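Local coordinates for protein histidine kinase (Synechocystis sp., PDB 5DFY) that probably serves as a phosphorelay sensor kinase, this piece being its third GAF domain, a photochromic cyanobacteriochrome module that carries a covalently bound phycocyanobilin, at residues 59-73 / 84-96. Sequence-based numbering, arbitrary orientation.
Sequences SDEVRHLLSCDRVLV and FIHESVAQMWEPL. With CYC (phycocyanobilin), chain B.
R70 leaves strand 70-73 with CG anti to its backbone N (chi1 -160°) and then bends at chi3 (-46°), which carries NH2 to the carboxylate of E87, whose CG is also anti to N (chi1 172°), with the chain extended beyond it. NH2 has two acceptors: E87 OE2 at 2.8 Å, in a salt bridge that tilts slightly from the guanidinium plane, and the carbonyl O of E94 at 3.1 Å, straight and in that plane. L96 lays its CG over one guanidinium face, while its backbone N gives a straight bond to the syn lone pair of E87 OE2, 2.8 Å long. A lysine in place of R70 has no flat guanidinium, so the salt bridge to E87 and the in-plane bond to the E94 carbonyl would probably not both be kept, and L96 would lose the plane it packs on. Strands 70-73 and 84-89 form the antiparallel hairpin at one edge of the GAF-domain sheet, with V71 and S88 a hydrogen-bonded pair, and classic beta bulges occur at D69-R70 against Y169 and at I85-H86 against V73. On the face of the sheet that carries R70 and E87, L72 CD1 meets F84 CE1 at 3.6 Å, and F84 CE1, at the edge of the ring, lies 3.5 Å from phycocyanobilin CAB. Across the face that carries S88 and H86 lies helix 50-66. There S88 OG donates to the anti lone pair of D60 OD1 (2.7 Å) and accepts from R63 NE in the guanidinium plane (2.9 Å). A water joins D60 OD1 to H86 NE2, and H86 ND1 is hydrogen-bonded to Q52, near the start of that helix.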
loop_
_atom_site.group_PDB
_atom_site.type_symbol
_atom_site.label_atom_id
_atom_site.label_comp_id
_atom_site.label_asym_id
_atom_site.label_seq_id
_atom_site.Cartn_x
_atom_site.Cartn_y
_atom_site.Cartn_z
ATOM N N SER A 59 0.082 -10.639 15.674
ATOM C CA SER A 59 -0.950 -11.488 16.261
ATOM C C SER A 59 -0.865 -11.428 17.784
ATOM O O SER A 59 -1.871 -11.331 18.472
ATOM C CB SER A 59 -0.814 -12.940 15.787
ATOM O OG SER A 59 -0.990 -13.050 14.375
ATOM N N ASP A 60 0.368 -11.511 18.297
ATOM C CA ASP A 60 0.586 -11.431 19.739
ATOM C C ASP A 60 0.205 -10.048 20.271
ATOM O O ASP A 60 -0.342 -9.921 21.368
ATOM C CB ASP A 60 2.049 -11.711 20.109
ATOM C CG ASP A 60 2.456 -13.172 19.926
ATOM O OD1 ASP A 60 1.591 -14.066 19.737
ATOM O OD2 ASP A 60 3.681 -13.433 19.996
ATOM N N GLU A 61 0.487 -9.003 19.493
ATOM C CA GLU A 61 0.117 -7.652 19.883
ATOM C C GLU A 61 -1.406 -7.509 20.005
ATOM O O GLU A 61 -1.901 -6.964 20.995
ATOM C CB GLU A 61 0.700 -6.643 18.876
ATOM C CG GLU A 61 0.278 -5.188 19.115
ATOM C CD GLU A 61 0.779 -4.228 18.025
ATOM O OE1 GLU A 61 0.790 -4.600 16.827
ATOM O OE2 GLU A 61 1.154 -3.092 18.378
ATOM N N VAL A 62 -2.142 -8.021 19.020
ATOM C CA VAL A 62 -3.599 -7.974 19.066
ATOM C C VAL A 62 -4.112 -8.687 20.310
ATOM O O VAL A 62 -4.968 -8.174 21.026
ATOM C CB VAL A 62 -4.222 -8.588 17.810
ATOM C CG1 VAL A 62 -5.730 -8.691 17.954
ATOM C CG2 VAL A 62 -3.829 -7.771 16.589
ATOM N N ARG A 63 -3.588 -9.880 20.568
ATOM C CA ARG A 63 -4.117 -10.694 21.649
ATOM C C ARG A 63 -3.853 -9.980 22.967
ATOM O O ARG A 63 -4.706 -9.976 23.852
ATOM C CB ARG A 63 -3.496 -12.091 21.654
ATOM C CG ARG A 63 -4.172 -13.001 22.701
ATOM C CD ARG A 63 -3.921 -14.476 22.442
ATOM N NE ARG A 63 -2.519 -14.864 22.555
ATOM C CZ ARG A 63 -1.893 -15.144 23.699
ATOM N NH1 ARG A 63 -2.528 -15.047 24.859
ATOM N NH2 ARG A 63 -0.621 -15.519 23.678
ATOM N N HIS A 64 -2.673 -9.375 23.057
ATOM C CA HIS A 64 -2.265 -8.587 24.211
ATOM C C HIS A 64 -3.149 -7.339 24.390
ATOM O O HIS A 64 -3.686 -7.101 25.475
ATOM C CB HIS A 64 -0.788 -8.212 24.051
ATOM C CG HIS A 64 -0.211 -7.493 25.228
ATOM N ND1 HIS A 64 0.430 -6.277 25.115
ATOM C CD2 HIS A 64 -0.168 -7.823 26.538
ATOM C CE1 HIS A 64 0.835 -5.885 26.310
ATOM N NE2 HIS A 64 0.486 -6.806 27.191
ATOM N N LEU A 65 -3.337 -6.561 23.329
ATOM C CA LEU A 65 -4.087 -5.316 23.450
ATOM C C LEU A 65 -5.567 -5.500 23.679
ATOM O O LEU A 65 -6.177 -4.720 24.416
ATOM C CB LEU A 65 -3.896 -4.442 22.210
ATOM C CG LEU A 65 -2.480 -3.915 22.006
ATOM C CD1 LEU A 65 -2.399 -3.176 20.668
ATOM C CD2 LEU A 65 -2.073 -2.989 23.132
ATOM N N LEU A 66 -6.162 -6.499 23.025
ATOM C CA LEU A 66 -7.587 -6.746 23.146
ATOM C C LEU A 66 -7.947 -7.730 24.252
ATOM O O LEU A 66 -9.108 -7.883 24.568
ATOM C CB LEU A 66 -8.159 -7.276 21.836
ATOM C CG LEU A 66 -8.151 -6.312 20.659
ATOM C CD1 LEU A 66 -8.802 -6.950 19.445
ATOM C CD2 LEU A 66 -8.850 -5.012 21.033
ATOM N N SER A 67 -6.963 -8.394 24.823
ATOM C CA SER A 67 -7.256 -9.422 25.814
ATOM C C SER A 67 -8.288 -10.412 25.286
ATOM O O SER A 67 -9.218 -10.791 25.994
ATOM C CB SER A 67 -7.762 -8.791 27.112
ATOM O OG SER A 67 -6.752 -8.011 27.710
ATOM N N CYS A 68 -8.140 -10.813 24.035
ATOM C CA CYS A 68 -8.992 -11.837 23.453
ATOM C C CYS A 68 -8.286 -13.189 23.625
ATOM O O CYS A 68 -7.177 -13.256 24.151
ATOM C CB CYS A 68 -9.305 -11.541 21.988
ATOM S SG CYS A 68 -7.877 -11.392 20.898
ATOM N N ASP A 69 -8.946 -14.257 23.206
ATOM C CA ASP A 69 -8.450 -15.609 23.447
ATOM C C ASP A 69 -7.601 -16.167 22.311
ATOM O O ASP A 69 -6.659 -16.929 22.542
ATOM C CB ASP A 69 -9.625 -16.533 23.713
ATOM C CG ASP A 69 -10.358 -16.166 24.980
ATOM O OD1 ASP A 69 -9.673 -15.909 25.998
ATOM O OD2 ASP A 69 -11.595 -16.118 24.950
ATOM N N ARG A 70 -7.924 -15.771 21.077
ATOM C CA ARG A 70 -7.212 -16.263 19.893
ATOM C C ARG A 70 -7.136 -15.145 18.871
ATOM O O ARG A 70 -8.045 -14.345 18.798
ATOM C CB ARG A 70 -7.902 -17.463 19.265
ATOM C CG ARG A 70 -6.995 -18.286 18.367
ATOM C CD ARG A 70 -7.720 -19.263 17.451
ATOM N NE ARG A 70 -8.781 -20.073 18.068
ATOM C CZ ARG A 70 -8.605 -21.218 18.721
ATOM N NH1 ARG A 70 -9.668 -21.825 19.208
ATOM N NH2 ARG A 70 -7.406 -21.752 18.899
ATOM N N VAL A 71 -6.044 -15.104 18.110
ATOM C CA VAL A 71 -5.909 -14.211 16.953
ATOM C C VAL A 71 -5.449 -15.058 15.781
ATOM O O VAL A 71 -4.570 -15.915 15.934
ATOM C CB VAL A 71 -4.926 -13.086 17.217
ATOM C CG1 VAL A 71 -4.715 -12.232 15.965
ATOM C CG2 VAL A 71 -5.378 -12.243 18.389
ATOM N N LEU A 72 -6.037 -14.823 14.606
ATOM C CA LEU A 72 -5.684 -15.571 13.409
ATOM C C LEU A 72 -5.387 -14.630 12.250
ATOM O O LEU A 72 -6.047 -13.586 12.074
ATOM C CB LEU A 72 -6.779 -16.532 12.979
ATOM C CG LEU A 72 -7.152 -17.647 13.969
ATOM C CD1 LEU A 72 -8.453 -18.322 13.576
ATOM C CD2 LEU A 72 -6.005 -18.641 14.046
ATOM N N VAL A 73 -4.391 -15.031 11.469
ATOM C CA VAL A 73 -4.084 -14.402 10.183
ATOM C C VAL A 73 -4.468 -15.375 9.079
ATOM O O VAL A 73 -3.996 -16.511 9.060
ATOM C CB VAL A 73 -2.597 -14.038 10.080
ATOM C CG1 VAL A 73 -2.305 -13.379 8.708
ATOM C CG2 VAL A 73 -2.179 -13.094 11.204
ATOM N N PHE A 84 -5.034 -20.374 6.809
ATOM C CA PHE A 84 -4.448 -19.804 8.011
ATOM C C PHE A 84 -2.958 -19.920 7.950
ATOM O O PHE A 84 -2.419 -20.975 7.598
ATOM C CB PHE A 84 -4.993 -20.516 9.265
ATOM C CG PHE A 84 -6.428 -20.227 9.515
ATOM C CD1 PHE A 84 -6.824 -18.942 9.837
ATOM C CD2 PHE A 84 -7.389 -21.209 9.393
ATOM C CE1 PHE A 84 -8.133 -18.638 10.053
ATOM C CE2 PHE A 84 -8.726 -20.903 9.600
ATOM C CZ PHE A 84 -9.094 -19.623 9.943
ATOM N N ILE A 85 -2.272 -18.841 8.275
ATOM C CA ILE A 85 -0.842 -18.884 8.279
ATOM C C ILE A 85 -0.237 -18.444 9.591
ATOM O O ILE A 85 0.960 -18.590 9.767
ATOM C CB ILE A 85 -0.276 -18.053 7.108
ATOM C CG1 ILE A 85 -0.695 -16.596 7.210
ATOM C CG2 ILE A 85 -0.770 -18.642 5.765
ATOM C CD1 ILE A 85 0.063 -15.720 6.219
ATOM N N HIS A 86 -1.052 -17.955 10.534
ATOM C CA HIS A 86 -0.543 -17.722 11.880
ATOM C C HIS A 86 -1.651 -17.680 12.911
ATOM O O HIS A 86 -2.763 -17.250 12.635
ATOM C CB HIS A 86 0.267 -16.428 11.965
ATOM C CG HIS A 86 1.157 -16.374 13.161
ATOM N ND1 HIS A 86 2.459 -16.820 13.144
ATOM C CD2 HIS A 86 0.913 -15.986 14.438
ATOM C CE1 HIS A 86 2.987 -16.681 14.346
ATOM N NE2 HIS A 86 2.068 -16.177 15.149
ATOM N N GLU A 87 -1.304 -18.135 14.114
ATOM C CA GLU A 87 -2.196 -18.160 15.268
ATOM C C GLU A 87 -1.464 -17.651 16.501
ATOM O O GLU A 87 -0.325 -18.044 16.765
ATOM C CB GLU A 87 -2.704 -19.586 15.515
ATOM C CG GLU A 87 -3.494 -19.765 16.804
ATOM C CD GLU A 87 -3.875 -21.218 17.025
ATOM O OE1 GLU A 87 -3.029 -22.103 16.740
ATOM O OE2 GLU A 87 -5.018 -21.466 17.454
ATOM N N SER A 88 -2.114 -16.789 17.275
ATOM C CA SER A 88 -1.693 -16.487 18.636
ATOM C C SER A 88 -2.847 -16.912 19.534
ATOM O O SER A 88 -3.963 -16.448 19.354
ATOM C CB SER A 88 -1.376 -14.999 18.821
ATOM O OG SER A 88 -0.994 -14.674 20.142
ATOM N N VAL A 89 -2.587 -17.803 20.486
ATOM C CA VAL A 89 -3.646 -18.318 21.329
ATOM C C VAL A 89 -3.166 -18.481 22.769
ATOM O O VAL A 89 -2.005 -18.850 23.014
ATOM C CB VAL A 89 -4.170 -19.658 20.768
ATOM C CG1 VAL A 89 -3.086 -20.740 20.741
ATOM C CG2 VAL A 89 -5.389 -20.155 21.539
ATOM N N ALA A 90 -4.054 -18.178 23.720
ATOM C CA ALA A 90 -3.733 -18.374 25.137
ATOM C C ALA A 90 -3.636 -19.871 25.429
ATOM O O ALA A 90 -4.322 -20.682 24.804
ATOM C CB ALA A 90 -4.777 -17.721 26.024
ATOM N N GLN A 91 -2.787 -20.230 26.380
ATOM C CA GLN A 91 -2.457 -21.634 26.621
ATOM C C GLN A 91 -3.654 -22.503 27.035
ATOM O O GLN A 91 -3.620 -23.738 26.848
ATOM C CB GLN A 91 -1.372 -21.757 27.685
ATOM C CG GLN A 91 -1.823 -21.391 29.057
ATOM C CD GLN A 91 -0.673 -21.464 30.050
ATOM O OE1 GLN A 91 -0.056 -22.514 30.223
ATOM N NE2 GLN A 91 -0.375 -20.346 30.682
ATOM N N MET A 92 -4.694 -21.890 27.592
ATOM C CA MET A 92 -5.825 -22.667 28.103
ATOM C C MET A 92 -6.738 -23.242 27.019
ATOM O O MET A 92 -7.620 -24.059 27.314
ATOM C CB MET A 92 -6.684 -21.833 29.075
ATOM C CG MET A 92 -7.389 -20.669 28.439
ATOM S SD MET A 92 -8.333 -19.630 29.581
ATOM C CE MET A 92 -9.757 -20.674 29.901
ATOM N N TRP A 93 -6.545 -22.824 25.762
ATOM C CA TRP A 93 -7.371 -23.287 24.654
ATOM C C TRP A 93 -6.632 -24.234 23.742
ATOM O O TRP A 93 -5.432 -24.068 23.508
ATOM C CB TRP A 93 -7.858 -22.101 23.812
ATOM C CG TRP A 93 -8.388 -20.980 24.615
ATOM C CD1 TRP A 93 -7.742 -19.813 24.885
ATOM C CD2 TRP A 93 -9.646 -20.911 25.305
ATOM N NE1 TRP A 93 -8.517 -19.015 25.686
ATOM C CE2 TRP A 93 -9.698 -19.656 25.943
ATOM C CE3 TRP A 93 -10.745 -21.779 25.433
ATOM C CZ2 TRP A 93 -10.787 -19.256 26.698
ATOM C CZ3 TRP A 93 -11.824 -21.370 26.179
ATOM C CH2 TRP A 93 -11.831 -20.127 26.817
ATOM N N GLU A 94 -7.349 -25.203 23.192
ATOM C CA GLU A 94 -6.766 -26.072 22.169
ATOM C C GLU A 94 -6.350 -25.214 20.969
ATOM O O GLU A 94 -7.152 -24.437 20.463
ATOM C CB GLU A 94 -7.757 -27.162 21.751
ATOM C CG GLU A 94 -7.210 -28.017 20.603
ATOM C CD GLU A 94 -7.988 -29.306 20.307
ATOM O OE1 GLU A 94 -8.807 -29.735 21.129
ATOM O OE2 GLU A 94 -7.762 -29.865 19.219
ATOM N N PRO A 95 -5.096 -25.352 20.523
ATOM C CA PRO A 95 -4.678 -24.546 19.365
ATOM C C PRO A 95 -5.214 -25.113 18.074
ATOM O O PRO A 95 -5.502 -26.319 18.007
ATOM C CB PRO A 95 -3.157 -24.635 19.406
ATOM C CG PRO A 95 -2.893 -25.985 20.029
ATOM C CD PRO A 95 -4.005 -26.184 21.038
ATOM N N LEU A 96 -5.380 -24.259 17.061
ATOM C CA LEU A 96 -5.734 -24.746 15.731
ATOM C C LEU A 96 -4.510 -25.262 15.011
ATOM O O LEU A 96 -4.630 -26.180 14.193
ATOM C CB LEU A 96 -6.392 -23.648 14.896
ATOM C CG LEU A 96 -7.669 -23.034 15.454
ATOM C CD1 LEU A 96 -8.292 -22.128 14.405
ATOM C CD2 LEU A 96 -8.656 -24.079 15.929
HETATM C CHA CYC B . -20.025 -15.249 6.111
HETATM N NA CYC B . -17.764 -16.238 6.711
HETATM C C1A CYC B . -18.760 -15.170 6.551
HETATM C C2A CYC B . -18.097 -13.901 7.006
HETATM C C3A CYC B . -16.748 -14.200 7.428
HETATM C C4A CYC B . -16.550 -15.648 7.256
HETATM C CMA CYC B . -15.762 -13.179 7.934
HETATM C CAA CYC B . -18.753 -12.534 6.936
HETATM C CBA CYC B . -18.527 -12.147 5.457
HETATM C CGA CYC B . -19.154 -10.833 4.991
HETATM O O1A CYC B . -20.025 -10.286 5.703
HETATM O O2A CYC B . -18.827 -10.296 3.876
HETATM C CHB CYC B . -15.340 -16.490 7.469
HETATM N NB CYC B . -14.524 -15.429 9.592
HETATM C C1B CYC B . -14.380 -16.221 8.339
HETATM C C2B CYC B . -12.993 -16.689 8.244
HETATM C C3B CYC B . -12.288 -16.234 9.366
HETATM C C4B CYC B . -13.197 -15.469 10.248
HETATM C CMB CYC B . -12.472 -17.524 7.094
HETATM C CAB CYC B . -10.817 -16.483 9.676
HETATM C CBB CYC B . -10.038 -15.178 9.594
HETATM O OB CYC B . -12.970 -14.925 11.303
HETATM N NC CYC B . -19.035 -20.649 5.939
HETATM C C1C CYC B . -18.585 -21.753 6.269
HETATM C C2C CYC B . -19.542 -22.991 5.556
HETATM C C3C CYC B . -20.130 -22.416 4.541
HETATM C C4C CYC B . -20.258 -20.874 5.012
HETATM C CMC CYC B . -18.660 -24.254 5.244
HETATM C CAC CYC B . -21.582 -22.988 4.077
HETATM C CBC CYC B . -21.375 -24.309 3.373
HETATM O OC CYC B . -17.624 -21.969 6.980
HETATM C CHD CYC B . -21.163 -19.991 4.567
HETATM N ND CYC B . -20.143 -17.791 5.442
HETATM C C1D CYC B . -21.173 -18.546 4.951
HETATM C C2D CYC B . -22.294 -17.773 4.848
HETATM C C3D CYC B . -21.968 -16.523 5.263
HETATM C C4D CYC B . -20.625 -16.538 5.629
HETATM C CMD CYC B . -23.629 -18.286 4.328
HETATM C CAD CYC B . -22.889 -15.331 5.316
HETATM C CBD CYC B . -23.406 -15.115 6.724
HETATM C CGD CYC B . -24.303 -16.274 7.125
HETATM O O1D CYC B . -23.934 -17.112 7.991
HETATM O O2D CYC B . -25.436 -16.422 6.590
HETATM O O HOH W 1 2.058 -16.010 17.825
HETATM O O HOH W 2 -9.906 -24.377 20.453
#